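Local coordinates for protein cortical-lytic enzyme (Bacillus cereus, PDB 4S3J) that hydrolyses partially degraded cortex peptidoglycan as an N-acetylglucosaminidase of glycosyl hydrolase family 18 during germination of bacterial spores, at residues 106-111 / 133-138; 320-325 / 405-410. All blocks are in the same frame, centred on the assembly; numbering follows the deposited sequence.

Contact 1. Residues 106-111 / 133-138; sequences ESIAYL and LTYLAY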
loop_
_atom_site.group_PDB
_atom_site.type_symbol
_atom_site.label_atom_id
_atom_site.label_comp_id
_atom_site.label_asym_id
_atom_site.label_seq_id
_atom_site.Cartn_x
_atom_site.Cartn_y
_atom_site.Cartn_z
ATOM N N GLU A 106 11.537 -3.307 -0.414
ATOM C CA GLU A 106 10.900 -3.928 -1.566
ATOM C C GLU A 106 9.473 -3.418 -1.630
ATOM O O GLU A 106 8.812 -3.302 -0.600
ATOM C CB GLU A 106 10.948 -5.459 -1.496
ATOM C CG GLU A 106 12.381 -5.979 -1.551
ATOM C CD GLU A 106 12.522 -7.462 -1.846
ATOM O OE1 GLU A 106 11.512 -8.140 -2.066
ATOM O OE2 GLU A 106 13.673 -7.939 -1.886
ATOM N N SER A 107 9.031 -3.081 -2.836
ATOM C CA SER A 107 7.699 -2.538 -3.068
ATOM C C SER A 107 6.959 -3.416 -4.059
ATOM O O SER A 107 7.546 -3.878 -5.026
ATOM C CB SER A 107 7.802 -1.103 -3.596
ATOM O OG SER A 107 8.581 -1.089 -4.778
ATOM N N ILE A 108 5.661 -3.609 -3.823
ATOM C CA ILE A 108 4.776 -4.316 -4.728
ATOM C C ILE A 108 3.602 -3.415 -5.047
ATOM O O ILE A 108 3.183 -2.652 -4.182
ATOM C CB ILE A 108 4.211 -5.612 -4.123
ATOM C CG1 ILE A 108 5.347 -6.526 -3.651
ATOM C CG2 ILE A 108 3.279 -6.312 -5.123
ATOM C CD1 ILE A 108 4.863 -7.585 -2.702
ATOM N N ALA A 109 3.095 -3.466 -6.271
ATOM C CA ALA A 109 1.778 -2.890 -6.560
ATOM C C ALA A 109 0.928 -3.860 -7.366
ATOM O O ALA A 109 1.418 -4.504 -8.291
ATOM C CB ALA A 109 1.902 -1.583 -7.300
ATOM N N TYR A 110 -0.357 -3.927 -7.025
ATOM C CA TYR A 110 -1.318 -4.772 -7.705
ATOM C C TYR A 110 -2.059 -4.009 -8.785
ATOM O O TYR A 110 -2.378 -2.838 -8.604
ATOM C CB TYR A 110 -2.333 -5.345 -6.702
ATOM C CG TYR A 110 -1.785 -6.513 -5.904
ATOM C CD1 TYR A 110 -0.935 -6.320 -4.827
ATOM C CD2 TYR A 110 -2.107 -7.824 -6.259
ATOM C CE1 TYR A 110 -0.422 -7.401 -4.108
ATOM C CE2 TYR A 110 -1.591 -8.908 -5.543
ATOM C CZ TYR A 110 -0.747 -8.683 -4.464
ATOM O OH TYR A 110 -0.195 -9.730 -3.731
ATOM N N LEU A 111 -2.348 -4.696 -9.890
ATOM C CA LEU A 111 -3.135 -4.179 -11.006
ATOM C C LEU A 111 -4.341 -5.069 -11.169
ATOM O O LEU A 111 -4.175 -6.281 -11.321
ATOM C CB LEU A 111 -2.312 -4.175 -12.303
ATOM C CG LEU A 111 -3.013 -3.861 -13.621
ATOM C CD1 LEU A 111 -3.453 -2.399 -13.645
ATOM C CD2 LEU A 111 -2.135 -4.173 -14.834
ATOM N N LEU A 133 8.759 0.159 -8.478
ATOM C CA LEU A 133 8.370 -1.181 -8.029
ATOM C C LEU A 133 9.469 -2.237 -8.052
ATOM O O LEU A 133 10.239 -2.348 -9.016
ATOM C CB LEU A 133 7.238 -1.713 -8.896
ATOM C CG LEU A 133 5.958 -0.898 -8.927
ATOM C CD1 LEU A 133 4.954 -1.671 -9.793
ATOM C CD2 LEU A 133 5.416 -0.657 -7.539
ATOM N N THR A 134 9.510 -3.056 -7.008
ATOM C CA THR A 134 10.302 -4.277 -7.061
ATOM C C THR A 134 9.520 -5.345 -7.828
ATOM O O THR A 134 10.085 -6.106 -8.642
ATOM C CB THR A 134 10.653 -4.809 -5.651
ATOM O OG1 THR A 134 11.189 -3.750 -4.842
ATOM C CG2 THR A 134 11.662 -5.952 -5.756
ATOM N N TYR A 135 8.214 -5.386 -7.548
ATOM C CA TYR A 135 7.298 -6.359 -8.130
ATOM C C TYR A 135 6.026 -5.702 -8.653
ATOM O O TYR A 135 5.524 -4.781 -8.026
ATOM C CB TYR A 135 6.892 -7.400 -7.087
ATOM C CG TYR A 135 8.003 -8.225 -6.505
ATOM C CD1 TYR A 135 8.415 -9.372 -7.137
ATOM C CD2 TYR A 135 8.613 -7.865 -5.311
ATOM C CE1 TYR A 135 9.417 -10.139 -6.618
ATOM C CE2 TYR A 135 9.622 -8.632 -4.771
ATOM C CZ TYR A 135 10.016 -9.770 -5.437
ATOM O OH TYR A 135 11.026 -10.574 -4.939
ATOM N N LEU A 136 5.512 -6.208 -9.780
ATOM C CA LEU A 136 4.208 -5.835 -10.334
ATOM C C LEU A 136 3.314 -7.066 -10.320
ATOM O O LEU A 136 3.689 -8.116 -10.862
ATOM C CB LEU A 136 4.348 -5.287 -11.748
ATOM C CG LEU A 136 3.049 -4.918 -12.468
ATOM C CD1 LEU A 136 2.300 -3.769 -11.741
ATOM C CD2 LEU A 136 3.329 -4.548 -13.910
ATOM N N ALA A 137 2.143 -6.935 -9.706
ATOM C CA ALA A 137 1.230 -8.060 -9.492
ATOM C C ALA A 137 -0.063 -7.922 -10.269
ATOM O O ALA A 137 -0.983 -7.222 -9.827
ATOM C CB ALA A 137 0.910 -8.211 -8.014
ATOM N N TYR A 138 -0.156 -8.610 -11.406
ATOM C CA TYR A 138 -1.350 -8.566 -12.225
ATOM C C TYR A 138 -2.384 -9.555 -11.690
ATOM O O TYR A 138 -2.221 -10.777 -11.755
ATOM C CB TYR A 138 -0.987 -8.821 -13.691
ATOM C CG TYR A 138 -2.124 -8.634 -14.688
ATOM C CD1 TYR A 138 -3.314 -8.033 -14.327
ATOM C CD2 TYR A 138 -2.004 -9.096 -15.991
ATOM C CE1 TYR A 138 -4.344 -7.889 -15.237
ATOM C CE2 TYR A 138 -3.023 -8.930 -16.906
ATOM C CZ TYR A 138 -4.186 -8.346 -16.527
ATOM O OH TYR A 138 -5.220 -8.195 -17.441
#

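Contact 2. Residues 320-325 / 405-410; sequences MGQNLY and ISYWKI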
loop_
_atom_site.group_PDB
_atom_site.type_symbol
_atom_site.label_atom_id
_atom_site.label_comp_id
_atom_site.label_asym_id
_atom_site.label_seq_id
_atom_site.Cartn_x
_atom_site.Cartn_y
_atom_site.Cartn_z
ATOM N N MET A 320 4.014 -5.294 4.224
ATOM C CA MET A 320 2.836 -4.633 4.783
ATOM C C MET A 320 1.883 -4.186 3.684
ATOM O O MET A 320 2.246 -3.370 2.830
ATOM C CB MET A 320 3.268 -3.417 5.622
ATOM C CG MET A 320 2.109 -2.643 6.265
ATOM S SD MET A 320 2.678 -1.104 7.029
ATOM C CE MET A 320 2.975 -0.105 5.578
ATOM N N GLY A 321 0.660 -4.702 3.707
ATOM C CA GLY A 321 -0.362 -4.252 2.774
ATOM C C GLY A 321 -0.756 -2.816 3.041
ATOM O O GLY A 321 -0.884 -2.405 4.193
ATOM N N GLN A 322 -0.892 -2.033 1.969
ATOM C CA GLN A 322 -1.286 -0.636 2.082
ATOM C C GLN A 322 -2.306 -0.263 1.019
ATOM O O GLN A 322 -2.030 -0.367 -0.167
ATOM C CB GLN A 322 -0.064 0.264 1.956
ATOM C CG GLN A 322 -0.383 1.747 2.071
ATOM C CD GLN A 322 -0.948 2.118 3.441
ATOM O OE1 GLN A 322 -0.393 1.745 4.479
ATOM N NE2 GLN A 322 -2.062 2.848 3.444
ATOM N N ASN A 323 -3.459 0.224 1.460
ATOM C CA ASN A 323 -4.482 0.742 0.566
ATOM C C ASN A 323 -4.067 2.090 0.001
ATOM O O ASN A 323 -3.488 2.918 0.725
ATOM C CB ASN A 323 -5.810 0.891 1.316
ATOM C CG ASN A 323 -5.669 1.745 2.559
ATOM O OD1 ASN A 323 -4.985 1.351 3.524
ATOM N ND2 ASN A 323 -6.254 2.944 2.535
ATOM N N LEU A 324 -4.375 2.318 -1.270
ATOM C CA LEU A 324 -4.238 3.659 -1.841
ATOM C C LEU A 324 -5.603 4.367 -1.897
ATOM O O LEU A 324 -5.668 5.595 -2.092
ATOM C CB LEU A 324 -3.600 3.578 -3.233
ATOM C CG LEU A 324 -2.115 3.171 -3.242
ATOM C CD1 LEU A 324 -1.650 2.955 -4.685
ATOM C CD2 LEU A 324 -1.290 4.226 -2.571
ATOM N N TYR A 325 -6.674 3.604 -1.692
ATOM C CA TYR A 325 -8.033 4.133 -1.749
ATOM C C TYR A 325 -8.534 4.610 -0.392
ATOM O O TYR A 325 -8.074 4.147 0.657
ATOM C CB TYR A 325 -8.998 3.056 -2.284
ATOM C CG TYR A 325 -8.928 1.776 -1.467
ATOM C CD1 TYR A 325 -7.995 0.778 -1.769
ATOM C CD2 TYR A 325 -9.775 1.564 -0.376
ATOM C CE1 TYR A 325 -7.907 -0.372 -1.008
ATOM C CE2 TYR A 325 -9.693 0.394 0.385
ATOM C CZ TYR A 325 -8.759 -0.559 0.060
ATOM O OH TYR A 325 -8.660 -1.685 0.818
ATOM N N ILE A 405 6.487 -3.130 1.371
ATOM C CA ILE A 405 5.134 -2.600 1.334
ATOM C C ILE A 405 4.465 -3.067 0.034
ATOM O O ILE A 405 5.102 -3.140 -1.016
ATOM C CB ILE A 405 5.155 -1.042 1.454
ATOM C CG1 ILE A 405 3.745 -0.454 1.497
ATOM C CG2 ILE A 405 5.941 -0.426 0.325
ATOM C CD1 ILE A 405 3.746 1.000 1.915
ATOM N N SER A 406 3.178 -3.399 0.116
ATOM C CA SER A 406 2.416 -3.880 -1.018
ATOM C C SER A 406 1.164 -3.039 -1.208
ATOM O O SER A 406 0.300 -3.007 -0.344
ATOM C CB SER A 406 2.052 -5.360 -0.805
ATOM O OG SER A 406 1.280 -5.871 -1.870
ATOM N N TYR A 407 1.073 -2.376 -2.353
ATOM C CA TYR A 407 0.004 -1.410 -2.603
ATOM C C TYR A 407 -1.190 -1.987 -3.363
ATOM O O TYR A 407 -1.024 -2.562 -4.437
ATOM C CB TYR A 407 0.560 -0.256 -3.395
ATOM C CG TYR A 407 1.505 0.657 -2.656
ATOM C CD1 TYR A 407 1.021 1.612 -1.749
ATOM C CD2 TYR A 407 2.867 0.616 -2.881
ATOM C CE1 TYR A 407 1.889 2.486 -1.093
ATOM C CE2 TYR A 407 3.750 1.498 -2.226
ATOM C CZ TYR A 407 3.253 2.425 -1.334
ATOM O OH TYR A 407 4.080 3.334 -0.683
ATOM N N TRP A 408 -2.394 -1.773 -2.825
ATOM C CA TRP A 408 -3.653 -2.053 -3.521
ATOM C C TRP A 408 -4.355 -0.707 -3.761
ATOM O O TRP A 408 -4.840 -0.099 -2.796
ATOM C CB TRP A 408 -4.571 -2.967 -2.708
ATOM C CG TRP A 408 -5.765 -3.415 -3.519
ATOM C CD1 TRP A 408 -6.930 -2.737 -3.712
ATOM C CD2 TRP A 408 -5.881 -4.622 -4.269
ATOM N NE1 TRP A 408 -7.777 -3.457 -4.527
ATOM C CE2 TRP A 408 -7.145 -4.613 -4.889
ATOM C CE3 TRP A 408 -5.034 -5.710 -4.487
ATOM C CZ2 TRP A 408 -7.592 -5.650 -5.701
ATOM C CZ3 TRP A 408 -5.481 -6.739 -5.299
ATOM C CH2 TRP A 408 -6.744 -6.696 -5.897
ATOM N N LYS A 409 -4.440 -0.209 -4.992
ATOM C CA LYS A 409 -3.994 -0.827 -6.240
ATOM C C LYS A 409 -3.699 0.297 -7.228
ATOM O O LYS A 409 -4.060 1.453 -6.989
ATOM C CB LYS A 409 -5.061 -1.774 -6.826
ATOM C CG LYS A 409 -6.408 -1.088 -7.100
ATOM C CD LYS A 409 -7.376 -2.019 -7.865
ATOM C CE LYS A 409 -8.749 -1.394 -7.999
ATOM N NZ LYS A 409 -9.666 -2.203 -8.868
ATOM N N ILE A 410 -3.066 -0.050 -8.340
ATOM C CA ILE A 410 -2.797 0.884 -9.429
ATOM C C ILE A 410 -4.118 1.426 -9.975
ATOM O O ILE A 410 -5.099 0.704 -10.083
ATOM C CB ILE A 410 -1.964 0.175 -10.528
ATOM C CG1 ILE A 410 -0.575 -0.163 -9.988
ATOM C CG2 ILE A 410 -1.861 1.038 -11.808
ATOM C CD1 ILE A 410 0.212 -1.125 -10.857
#

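Contact 1. Residues 106-111 / 133-138
Glu106 and Ser107 meet Thr134 and Tyr135 where two parallel strands of the TIM barrel come together, the first two of the catalytic domain, joined through helix 120-129 as a beta-alpha-beta unit. Glu106 OE1 comes to the edge of the Tyr135 ring, in its plane and 3.3 Å from CE2, with the carboxylate turned 49° from the ring plane; OE2 forms a salt bridge with Lys430. Ser107 bonds through its N, its O and its OG. The N donates to Thr134 OG1 at 3.0 Å, and that hydroxyl is also bonded to Thr428 O. The carbonyl oxygen accepts from the N of both Thr134 and Tyr135. With chi1 at 57°, Ser107 OG also turns to Thr134 N, 3.1 Å away, and has a further partner in Phe132 O, so the residue just ahead of the second strand is held by side chain as well as backbone. Ile108 points into the barrel, its CG1 resting against Tyr135 CB. Ala109 faces the helices outside, its CB against Leu133 CD2 at 3.6 Å, while its N reaches Tyr135 O and its O receives Ala137 N. Tyr110 turns inward again and lays one ring face over Ala137: Ala137 CB stands 3.6 Å from the centroid of the Tyr110 ring, 17° off the normal, a CH-pi contact. Leu111 donates its N to Ala137 O, and its side chain reaches outward between helices 120-129 and 155-164. Its carbonyl oxygen approaches the Tyr138 ring edge in plane, Leu111 O lying 3.6 Å from Tyr138 CD1.

Contact 2. Residues 320-325 / 405-410
Gln322 lies against Ile405 and Tyr407 on the outer face of two parallel barrel strands. Its CB rests on Ile405 CD1 at 3.9 Å, and CG approaches the Tyr407 ring obliquely, 4.0 Å from its CE1. A bend at chi2 (63°) then swings the amide away from the second strand, leaving its plane 61° from that of the ring. Both amide ends are engaged: OE1 takes a hydrogen bond from Lys393 NZ, and NE2 donates to Asn323 O at 3.1 Å, in the carbonyl plane and on a lone pair, which fixes the amide's rotation. On the same face Met320 runs side by side with Ile405 under helix 387-400, and Leu324 CD2 touches Tyr407 CD1 at 3.6 Å. Four backbone bonds join the strands, from Ser406 N to Met320 O at one end to Leu324 N and Trp408 O at the other. Trp408 O also meets the edge of the Tyr325 ring, whose CE1 lies 3.7 Å from Trp408 CD1, rim to rim with the planes nearly perpendicular. Tyr325 OH is hydrogen-bonded to Asp285 OD1. A cis peptide follows Trp408, and the N of Lys409 is buried without a partner in the model. A tryptophan followed by a cis peptide near the C-terminal end of the last barrel strand, with the Trp408 side chain about 8 Å from that of the probable proton donor Glu220, is characteristic of the family 18 glycosidase active site.

Overall arrangement
The two contacts lie about 9 Å apart between centres and occupy four consecutive strands around the TIM barrel, in the order 318-330, 404-408, 104-111 and 135-143. Contact 1 is complete before contact 2 opens; the pairing of strands 104-111 and 404-408, first and last of the barrel and remote in sequence, closes it. That seam is tied by Ile108 O and Tyr407 N at 2.8 Å and by Tyr110 O and Ile410 N at 2.9 Å, both probable hydrogen bonds. Inside the barrel the Tyr110 ring meets Trp408, and each side chain lies about 8 Å from that of Glu220, the probable proton donor, consistent with both contacts bordering the catalytic centre.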